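Local coordinates for protein alpha-galactosidase (Lactobacillus brevis, PDB 3MI6) that probably hydrolyses terminal, non-reducing alpha-D-galactose residues of alpha-D-galactosides, as a family 36 glycoside hydrolase, at residues S163-N168 and T290-E295; D129-L134 and S152-Q157; L308-A313 and K637-D642. All coordinates share one frame; numbering follows the deposited sequence.

Interactions 1 and 2 belong to one antiparallel sheet of the N-terminal region, in which strands 146-154 and 159-167 are neighbours; their centres lie about 20 Å apart. Interaction 1 is buried and relies on backbone pairing, phenylalanine rings on one side of the sheet and a polar cluster beyond the pairing. Interaction 2 is partly buried: its strand pairing gives way to carboxylate bonds with a histidine and a glutamine. Interaction 3, also partly buried, has no strand pairing; a helix meets the edge strand of a C-terminal sheet through side chains. Strand 290-301 of interaction 1 leads into the helix of interaction 3, and this helix also packs against Gln-157 of interaction 2.

Interaction 1 of 3, residues S163-N168 and T290-E295; sequences SAKFTN and TFQTPE
Phe-166 and Phe-291 pair across antiparallel strands 159-167 and 290-301 of the large N-terminal sheet, a hydrogen-bonded pair with Phe-166 N to Phe-291 O at 2.7 Å and Phe-291 N to Phe-166 O at 2.9 Å. Their rings leave the same side of the sheet and come closest at Phe-166 CD1 and Phe-291 CD2, 4.2 Å apart, an edge contact without stacking. The non-hydrogen-bonded pairs lie on the other side: Thr-167 and Thr-290 stand side by side, their CG2 methyls touching, while the Lys-165 chain crosses that of Gln-292 at about a right angle. Beyond this last regular pair of the two segments, Thr-293 N bonds to Ala-164 O at 2.8 Å, almost straight. Thr-293 OG1, turned back between its own backbone N and carbonyl carbon (chi1 76°), accepts a hydrogen bond from Ala-164 N at 3.0 Å. Gln-292 bends at chi2 (63°), and its NE2 reaches Thr-293 O at 2.9 Å in the amide plane and makes only a weak bond to Ser-163 OG. A water links that hydroxyl to Glu-295 OE2.

Further out, Asn-150 bonds to Ser-163 OG and Lys-114 forms a salt bridge with Glu-295. The chemistry implies an apolar side covered by Leu-176 and Leu-285 of a second antiparallel sheet, and a Thr-293 whose backbone and side chain both continue the link to Ala-164.

Interaction 2 of 3, residues D129-L134 and S152-Q157; sequences DDAQTL and SIFPHQ
Gln-132 and Ile-153 form an antiparallel hydrogen-bonded pair, Ile-153 N to Gln-132 O at 2.8 Å and Gln-132 N to Ile-153 O at 3.2 Å, next to the non-hydrogen-bonded pair of Thr-133 and Ser-152. This is the open end of a beta hairpin, strands 132-140 and 146-154, within the large antiparallel sheet of the family 36 N-terminal region. Where the pairing ends, Ala-131 lays its methyl over one face of the Phe-154 ring, a CH-pi contact in which CB stands 4.0 Å from the ring centroid, offset toward the rim. Phe-315 of helix 305-319 meets the same ring edge-to-face. Pro-155 then turns the chain, its CG and CD resting on the Asp-130 carbonyl oxygen.

Beyond the proline, two aspartates meet the two residues that follow it. The Asp-129 carboxylate is swung out with CG opposite the backbone N (chi1 -167°), and OD2 offers its syn lone pair to Gln-157 NE2, 3.1 Å away and nearly within the amide plane. The same oxygen is bonded by His-319 of helix 305-319, so two donors hold it. Its partner oxygen OD1 lies 3.1 Å from His-156 CD2, at the edge of the imidazole. Asp-130 meets the neighbouring ring atom, NE2. His-156 is held at both nitrogens, ND1 by Asp-17, which probably fixes the rotation of the ring, and NE2 by Asp-130. In this His-carboxylate bond the carboxylate and ring planes stand 72° apart, and Asp-130 OD2 lies within the imidazole plane, 2.8 Å from NE2, accepting through its anti lone pair.

Interaction 3 of 3, residues L308-A313 and K637-D642; sequences LSQQMA and KFYRID
Ser-309 and Gln-310 both direct their side chains at strand 637-640, Ser-309 OG and Gln-310 CG each lying anti to the carbonyl carbon (chi1 -68° in both), while Arg-640 turns at chi3 (-61°) and brings its guanidinium back to the serine. There the two terminal nitrogens straddle one hydroxyl: Arg-640 NH2 donates to Ser-309 OG at 3.2 Å, with the oxygen close to the guanidinium plane, and Arg-640 NH1 adds a weak bond to the same OG at 3.4 Å. The serine thus sits at the guanidinium edge, between NH1 and NH2.

Gln-310 buries the largest area of the contact. Its chain runs extended and crosses those of Lys-637 and Tyr-639 at about right angles. The aliphatic part of the lysine passes across the glutamine amide, with Lys-637 CG 3.6 Å from Gln-310 CD. One corner of that amide stands over the centre of a Tyr-639 ring face, the two planes 83° apart, so the amide meets the ring end-on and does not stack on it. Gln-310 CG also rests 3.6 Å from Phe-638 O.

The polar groups have further partners. Asp-242 forms a salt bridge with Arg-640 NE, and Ser-564 and Tyr-565 of helix 553-566 supply a hydrogen bond and a cation-pi contact to the guanidinium; the Tyr-565 carbonyl is bonded to Ser-309 OG. Helix 305-319 packs on strand 290-301 through Leu-308 and Met-312 and, through Ser-309 and Gln-310, meets strand 637-640, the edge of the C-terminal sheet, which pairs in turn with strand 651-657.

Interaction 1 of 3, residues S163-N168 and T290-E295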
loop_
_atom_site.group_PDB
_atom_site.type_symbol
_atom_site.label_atom_id
_atom_site.label_comp_id
_atom_site.label_asym_id
_atom_site.label_seq_id
_atom_site.Cartn_x
_atom_site.Cartn_y
_atom_site.Cartn_z
ATOM N N SER D 163 12.028 34.750 -9.277
ATOM C CA SER D 163 12.962 34.667 -10.401
ATOM C C SER D 163 14.382 35.024 -9.987
ATOM O O SER D 163 14.650 35.299 -8.819
ATOM C CB SER D 163 12.528 35.548 -11.572
ATOM O OG SER D 163 12.817 36.914 -11.328
ATOM N N ALA D 164 15.288 35.016 -10.959
ATOM C CA ALA D 164 16.665 35.417 -10.727
ATOM C C ALA D 164 17.152 36.197 -11.929
ATOM O O ALA D 164 16.767 35.903 -13.059
ATOM C CB ALA D 164 17.546 34.198 -10.480
ATOM N N LYS D 165 17.975 37.211 -11.677
ATOM C CA LYS D 165 18.582 38.018 -12.733
ATOM C C LYS D 165 20.047 38.153 -12.436
ATOM O O LYS D 165 20.418 38.614 -11.360
ATOM C CB LYS D 165 17.969 39.407 -12.767
ATOM C CG LYS D 165 18.516 40.285 -13.862
ATOM C CD LYS D 165 17.982 41.700 -13.723
ATOM C CE LYS D 165 17.691 42.333 -15.077
ATOM N NZ LYS D 165 17.393 43.790 -14.951
ATOM N N PHE D 166 20.880 37.745 -13.381
ATOM C CA PHE D 166 22.329 37.782 -13.212
ATOM C C PHE D 166 22.901 39.012 -13.904
ATOM O O PHE D 166 22.518 39.330 -15.030
ATOM C CB PHE D 166 22.960 36.531 -13.831
ATOM C CG PHE D 166 22.672 35.257 -13.085
ATOM C CD1 PHE D 166 21.412 34.703 -13.089
ATOM C CD2 PHE D 166 23.677 34.592 -12.405
ATOM C CE1 PHE D 166 21.156 33.526 -12.397
ATOM C CE2 PHE D 166 23.417 33.414 -11.722
ATOM C CZ PHE D 166 22.158 32.891 -11.715
ATOM N N THR D 167 23.815 39.708 -13.230
ATOM C CA THR D 167 24.505 40.850 -13.835
ATOM C C THR D 167 26.015 40.635 -13.809
ATOM O O THR D 167 26.566 40.169 -12.814
ATOM C CB THR D 167 24.182 42.193 -13.125
ATOM O OG1 THR D 167 22.794 42.242 -12.747
ATOM C CG2 THR D 167 24.514 43.374 -14.047
ATOM N N ASN D 168 26.673 40.954 -14.922
ATOM C CA ASN D 168 28.132 40.919 -14.991
ATOM C C ASN D 168 28.692 42.330 -15.113
ATOM O O ASN D 168 28.667 42.910 -16.200
ATOM C CB ASN D 168 28.605 40.062 -16.170
ATOM C CG ASN D 168 30.111 39.815 -16.148
ATOM O OD1 ASN D 168 30.810 40.268 -15.246
ATOM N ND2 ASN D 168 30.612 39.091 -17.146
ATOM N N THR D 290 23.416 40.845 -18.939
ATOM C CA THR D 290 22.469 40.396 -17.939
ATOM C C THR D 290 21.728 39.165 -18.404
ATOM O O THR D 290 21.555 38.940 -19.606
ATOM C CB THR D 290 21.421 41.467 -17.681
ATOM O OG1 THR D 290 20.922 41.940 -18.936
ATOM C CG2 THR D 290 22.028 42.625 -16.922
ATOM N N PHE D 291 21.280 38.366 -17.447
ATOM C CA PHE D 291 20.449 37.211 -17.757
ATOM C C PHE D 291 19.270 37.088 -16.794
ATOM O O PHE D 291 19.464 36.980 -15.580
ATOM C CB PHE D 291 21.272 35.916 -17.776
ATOM C CG PHE D 291 20.447 34.697 -18.039
ATOM C CD1 PHE D 291 20.064 34.378 -19.326
ATOM C CD2 PHE D 291 20.024 33.892 -16.997
ATOM C CE1 PHE D 291 19.282 33.279 -19.577
ATOM C CE2 PHE D 291 19.244 32.789 -17.241
ATOM C CZ PHE D 291 18.876 32.480 -18.534
ATOM N N GLN D 292 18.055 37.115 -17.344
ATOM C CA GLN D 292 16.809 36.971 -16.561
ATOM C C GLN D 292 16.233 35.533 -16.653
ATOM O O GLN D 292 16.000 35.034 -17.761
ATOM C CB GLN D 292 15.772 37.992 -17.070
ATOM C CG GLN D 292 14.387 37.922 -16.438
ATOM C CD GLN D 292 14.408 38.213 -14.941
ATOM O OE1 GLN D 292 14.704 39.333 -14.509
ATOM N NE2 GLN D 292 14.083 37.201 -14.142
ATOM N N THR D 293 16.006 34.863 -15.519
ATOM C CA THR D 293 15.310 33.565 -15.581
ATOM C C THR D 293 13.811 33.754 -15.801
ATOM O O THR D 293 13.260 34.807 -15.469
ATOM C CB THR D 293 15.485 32.698 -14.327
ATOM O OG1 THR D 293 14.666 33.212 -13.276
ATOM C CG2 THR D 293 16.924 32.648 -13.879
ATOM N N PRO D 294 13.141 32.731 -16.373
ATOM C CA PRO D 294 11.678 32.774 -16.469
ATOM C C PRO D 294 11.154 32.705 -15.052
ATOM O O PRO D 294 11.898 32.261 -14.171
ATOM C CB PRO D 294 11.330 31.483 -17.209
ATOM C CG PRO D 294 12.591 30.989 -17.790
ATOM C CD PRO D 294 13.694 31.480 -16.917
ATOM N N GLU D 295 9.914 33.122 -14.821
ATOM C CA GLU D 295 9.370 33.135 -13.466
ATOM C C GLU D 295 8.864 31.775 -12.971
ATOM O O GLU D 295 8.256 30.999 -13.727
ATOM C CB GLU D 295 8.270 34.187 -13.356
ATOM C CG GLU D 295 8.822 35.586 -13.251
ATOM C CD GLU D 295 7.749 36.636 -13.175
ATOM O OE1 GLU D 295 6.609 36.376 -13.623
ATOM O OE2 GLU D 295 8.050 37.734 -12.665
HETATM O O HOH W 1 10.510 38.383 -11.458
#

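Interaction 2 of 3, residues D129-L134 and S152-Q157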
loop_
_atom_site.group_PDB
_atom_site.type_symbol
_atom_site.label_atom_id
_atom_site.label_comp_id
_atom_site.label_asym_id
_atom_site.label_seq_id
_atom_site.Cartn_x
_atom_site.Cartn_y
_atom_site.Cartn_z
ATOM N N ASP D 129 -3.916 45.172 -6.330
ATOM C CA ASP D 129 -4.289 43.931 -5.665
ATOM C C ASP D 129 -3.285 43.644 -4.585
ATOM O O ASP D 129 -3.106 42.506 -4.183
ATOM C CB ASP D 129 -4.295 42.783 -6.672
ATOM C CG ASP D 129 -4.960 41.521 -6.134
ATOM O OD1 ASP D 129 -5.800 41.618 -5.209
ATOM O OD2 ASP D 129 -4.649 40.426 -6.654
ATOM N N ASP D 130 -2.594 44.688 -4.149
ATOM C CA ASP D 130 -1.739 44.628 -2.967
ATOM C C ASP D 130 -0.464 43.798 -3.121
ATOM O O ASP D 130 0.129 43.371 -2.123
ATOM C CB ASP D 130 -2.559 44.196 -1.746
ATOM C CG ASP D 130 -3.794 45.079 -1.538
ATOM O OD1 ASP D 130 -3.714 46.308 -1.812
ATOM O OD2 ASP D 130 -4.848 44.548 -1.119
ATOM N N ALA D 131 -0.024 43.610 -4.366
ATOM C CA ALA D 131 1.216 42.879 -4.627
ATOM C C ALA D 131 2.438 43.713 -4.287
ATOM O O ALA D 131 2.375 44.933 -4.225
ATOM C CB ALA D 131 1.286 42.387 -6.064
ATOM N N GLN D 132 3.554 43.036 -4.062
ATOM C CA GLN D 132 4.803 43.684 -3.704
ATOM C C GLN D 132 5.953 42.909 -4.345
ATOM O O GLN D 132 5.884 41.692 -4.475
ATOM C CB GLN D 132 4.983 43.698 -2.181
ATOM C CG GLN D 132 3.874 44.375 -1.382
ATOM C CD GLN D 132 4.255 44.586 0.083
ATOM O OE1 GLN D 132 4.660 45.677 0.475
ATOM N NE2 GLN D 132 4.138 43.537 0.894
ATOM N N THR D 133 7.009 43.601 -4.758
ATOM C CA THR D 133 8.179 42.904 -5.272
ATOM C C THR D 133 9.370 43.227 -4.390
ATOM O O THR D 133 9.667 44.389 -4.149
ATOM C CB THR D 133 8.503 43.276 -6.743
ATOM O OG1 THR D 133 7.320 43.225 -7.538
ATOM C CG2 THR D 133 9.519 42.320 -7.329
ATOM N N LEU D 134 10.027 42.181 -3.902
ATOM C CA LEU D 134 11.226 42.279 -3.082
ATOM C C LEU D 134 12.393 41.844 -3.950
ATOM O O LEU D 134 12.342 40.771 -4.547
ATOM C CB LEU D 134 11.111 41.339 -1.881
ATOM C CG LEU D 134 12.334 41.220 -0.964
ATOM C CD1 LEU D 134 12.537 42.485 -0.153
ATOM C CD2 LEU D 134 12.237 40.032 -0.037
ATOM N N SER D 152 7.974 38.281 -5.659
ATOM C CA SER D 152 6.767 39.096 -5.599
ATOM C C SER D 152 5.650 38.388 -4.832
ATOM O O SER D 152 5.248 37.284 -5.187
ATOM C CB SER D 152 6.299 39.440 -7.000
ATOM O OG SER D 152 7.390 39.889 -7.768
ATOM N N ILE D 153 5.169 39.028 -3.771
ATOM C CA ILE D 153 4.020 38.550 -3.020
ATOM C C ILE D 153 2.707 38.917 -3.706
ATOM O O ILE D 153 2.522 40.041 -4.153
ATOM C CB ILE D 153 4.023 39.116 -1.586
ATOM C CG1 ILE D 153 4.861 38.230 -0.673
ATOM C CG2 ILE D 153 2.627 39.161 -0.992
ATOM C CD1 ILE D 153 4.357 38.239 0.752
ATOM N N PHE D 154 1.801 37.953 -3.796
ATOM C CA PHE D 154 0.441 38.200 -4.274
ATOM C C PHE D 154 -0.535 37.688 -3.226
ATOM O O PHE D 154 -1.186 36.669 -3.417
ATOM C CB PHE D 154 0.211 37.474 -5.584
ATOM C CG PHE D 154 0.748 38.192 -6.780
ATOM C CD1 PHE D 154 2.031 37.998 -7.188
ATOM C CD2 PHE D 154 -0.053 39.034 -7.510
ATOM C CE1 PHE D 154 2.504 38.635 -8.282
ATOM C CE2 PHE D 154 0.425 39.670 -8.611
ATOM C CZ PHE D 154 1.702 39.472 -8.997
ATOM N N PRO D 155 -0.653 38.413 -2.116
ATOM C CA PRO D 155 -1.263 37.929 -0.878
ATOM C C PRO D 155 -2.633 37.289 -1.056
ATOM O O PRO D 155 -2.937 36.331 -0.344
ATOM C CB PRO D 155 -1.403 39.199 -0.049
ATOM C CG PRO D 155 -1.341 40.319 -1.054
ATOM C CD PRO D 155 -0.371 39.854 -2.059
ATOM N N HIS D 156 -3.451 37.789 -1.975
ATOM C CA HIS D 156 -4.851 37.333 -2.016
ATOM C C HIS D 156 -5.111 35.990 -2.740
ATOM O O HIS D 156 -6.212 35.439 -2.674
ATOM C CB HIS D 156 -5.792 38.453 -2.506
ATOM C CG HIS D 156 -5.635 39.732 -1.742
ATOM N ND1 HIS D 156 -5.722 39.793 -0.367
ATOM C CD2 HIS D 156 -5.369 40.994 -2.157
ATOM C CE1 HIS D 156 -5.517 41.035 0.032
ATOM N NE2 HIS D 156 -5.303 41.783 -1.036
ATOM N N GLN D 157 -4.100 35.465 -3.422
ATOM C CA GLN D 157 -4.223 34.161 -4.041
ATOM C C GLN D 157 -3.170 33.247 -3.428
ATOM O O GLN D 157 -2.929 32.146 -3.904
ATOM C CB GLN D 157 -4.058 34.257 -5.557
ATOM C CG GLN D 157 -5.047 35.164 -6.247
ATOM C CD GLN D 157 -4.653 36.628 -6.209
ATOM O OE1 GLN D 157 -3.473 36.957 -6.095
ATOM N NE2 GLN D 157 -5.645 37.520 -6.310
#

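Interaction 3 of 3, residues L308-A313 and K637-D642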
loop_
_atom_site.group_PDB
_atom_site.type_symbol
_atom_site.label_atom_id
_atom_site.label_comp_id
_atom_site.label_asym_id
_atom_site.label_seq_id
_atom_site.Cartn_x
_atom_site.Cartn_y
_atom_site.Cartn_z
ATOM N N LEU D 308 -5.885 24.649 -3.830
ATOM C CA LEU D 308 -4.656 24.991 -4.522
ATOM C C LEU D 308 -4.901 25.326 -5.988
ATOM O O LEU D 308 -4.385 26.319 -6.488
ATOM C CB LEU D 308 -3.637 23.868 -4.401
ATOM C CG LEU D 308 -2.269 24.191 -4.996
ATOM C CD1 LEU D 308 -1.513 25.174 -4.115
ATOM C CD2 LEU D 308 -1.482 22.918 -5.154
ATOM N N SER D 309 -5.678 24.516 -6.700
ATOM C CA SER D 309 -5.900 24.837 -8.105
ATOM C C SER D 309 -6.703 26.112 -8.234
ATOM O O SER D 309 -6.442 26.940 -9.082
ATOM C CB SER D 309 -6.623 23.712 -8.840
ATOM O OG SER D 309 -5.790 22.576 -8.945
ATOM N N GLN D 310 -7.696 26.266 -7.374
ATOM C CA GLN D 310 -8.591 27.413 -7.466
ATOM C C GLN D 310 -7.867 28.763 -7.334
ATOM O O GLN D 310 -8.065 29.646 -8.170
ATOM C CB GLN D 310 -9.756 27.253 -6.482
ATOM C CG GLN D 310 -10.668 26.124 -6.882
ATOM C CD GLN D 310 -11.640 25.697 -5.794
ATOM O OE1 GLN D 310 -12.560 24.918 -6.055
ATOM N NE2 GLN D 310 -11.438 26.193 -4.568
ATOM N N GLN D 311 -7.021 28.905 -6.312
ATOM C CA GLN D 311 -6.311 30.156 -6.067
ATOM C C GLN D 311 -5.291 30.391 -7.157
ATOM O O GLN D 311 -5.311 31.430 -7.802
ATOM C CB GLN D 311 -5.651 30.177 -4.683
ATOM C CG GLN D 311 -4.536 29.149 -4.439
ATOM C CD GLN D 311 -4.293 28.920 -2.952
ATOM O OE1 GLN D 311 -5.216 29.035 -2.142
ATOM N NE2 GLN D 311 -3.062 28.608 -2.585
HETATM N N MSE D 312 -4.403 29.432 -7.387
HETATM C CA MSE D 312 -3.500 29.544 -8.515
HETATM C C MSE D 312 -4.229 29.957 -9.788
HETATM O O MSE D 312 -3.688 30.729 -10.577
HETATM C CB MSE D 312 -2.719 28.264 -8.725
HETATM C CG MSE D 312 -1.466 28.222 -7.880
HETATM SE SE MSE D 312 -0.651 26.469 -7.765
HETATM C CE MSE D 312 1.222 26.950 -8.009
ATOM N N ALA D 313 -5.461 29.488 -9.971
ATOM C CA ALA D 313 -6.222 29.832 -11.167
ATOM C C ALA D 313 -6.757 31.247 -11.114
ATOM O O ALA D 313 -6.847 31.913 -12.135
ATOM C CB ALA D 313 -7.351 28.852 -11.404
ATOM N N LYS D 637 -15.890 28.637 -10.552
ATOM C CA LYS D 637 -14.902 27.988 -9.705
ATOM C C LYS D 637 -15.012 26.469 -9.877
ATOM O O LYS D 637 -16.114 25.903 -9.859
ATOM C CB LYS D 637 -15.089 28.413 -8.242
ATOM C CG LYS D 637 -13.999 27.909 -7.314
ATOM C CD LYS D 637 -14.198 28.365 -5.878
ATOM C CE LYS D 637 -13.860 29.843 -5.725
ATOM N NZ LYS D 637 -13.632 30.175 -4.285
ATOM N N PHE D 638 -13.869 25.812 -10.043
ATOM C CA PHE D 638 -13.847 24.415 -10.459
ATOM C C PHE D 638 -13.488 23.475 -9.319
ATOM O O PHE D 638 -12.421 23.572 -8.713
ATOM C CB PHE D 638 -12.859 24.241 -11.621
ATOM C CG PHE D 638 -12.913 22.892 -12.300
ATOM C CD1 PHE D 638 -12.054 21.869 -11.919
ATOM C CD2 PHE D 638 -13.771 22.668 -13.364
ATOM C CE1 PHE D 638 -12.082 20.628 -12.568
ATOM C CE2 PHE D 638 -13.801 21.428 -14.010
ATOM C CZ PHE D 638 -12.956 20.410 -13.612
ATOM N N TYR D 639 -14.394 22.548 -9.044
ATOM C CA TYR D 639 -14.158 21.488 -8.075
ATOM C C TYR D 639 -14.078 20.129 -8.763
ATOM O O TYR D 639 -14.988 19.753 -9.497
ATOM C CB TYR D 639 -15.319 21.445 -7.090
ATOM C CG TYR D 639 -15.401 22.624 -6.160
ATOM C CD1 TYR D 639 -14.811 22.589 -4.896
ATOM C CD2 TYR D 639 -16.080 23.757 -6.527
ATOM C CE1 TYR D 639 -14.912 23.656 -4.044
ATOM C CE2 TYR D 639 -16.176 24.820 -5.690
ATOM C CZ TYR D 639 -15.598 24.780 -4.453
ATOM O OH TYR D 639 -15.711 25.889 -3.634
ATOM N N ARG D 640 -12.999 19.398 -8.511
ATOM C CA ARG D 640 -12.936 17.979 -8.827
ATOM C C ARG D 640 -13.596 17.209 -7.694
ATOM O O ARG D 640 -13.425 17.547 -6.529
ATOM C CB ARG D 640 -11.486 17.510 -8.959
ATOM C CG ARG D 640 -10.745 17.994 -10.199
ATOM C CD ARG D 640 -9.248 17.719 -10.062
ATOM N NE ARG D 640 -8.688 18.427 -8.918
ATOM C CZ ARG D 640 -8.070 19.611 -8.989
ATOM N NH1 ARG D 640 -7.926 20.217 -10.170
ATOM N NH2 ARG D 640 -7.583 20.186 -7.883
ATOM N N ILE D 641 -14.335 16.161 -8.032
ATOM C CA ILE D 641 -14.995 15.360 -7.023
ATOM C C ILE D 641 -14.450 13.924 -7.099
ATOM O O ILE D 641 -13.453 13.603 -6.442
ATOM C CB ILE D 641 -16.563 15.473 -7.178
ATOM C CG1 ILE D 641 -17.014 16.904 -6.866
ATOM C CG2 ILE D 641 -17.325 14.496 -6.282
ATOM C CD1 ILE D 641 -18.442 17.196 -7.229
ATOM N N ASP D 642 -15.089 13.080 -7.910
ATOM C CA ASP D 642 -14.653 11.703 -8.144
ATOM C C ASP D 642 -13.538 11.657 -9.198
ATOM O O ASP D 642 -13.675 12.249 -10.278
ATOM C CB ASP D 642 -15.845 10.845 -8.605
ATOM C CG ASP D 642 -16.959 10.774 -7.556
ATOM O OD1 ASP D 642 -16.729 10.091 -6.524
ATOM O OD2 ASP D 642 -18.058 11.382 -7.761
#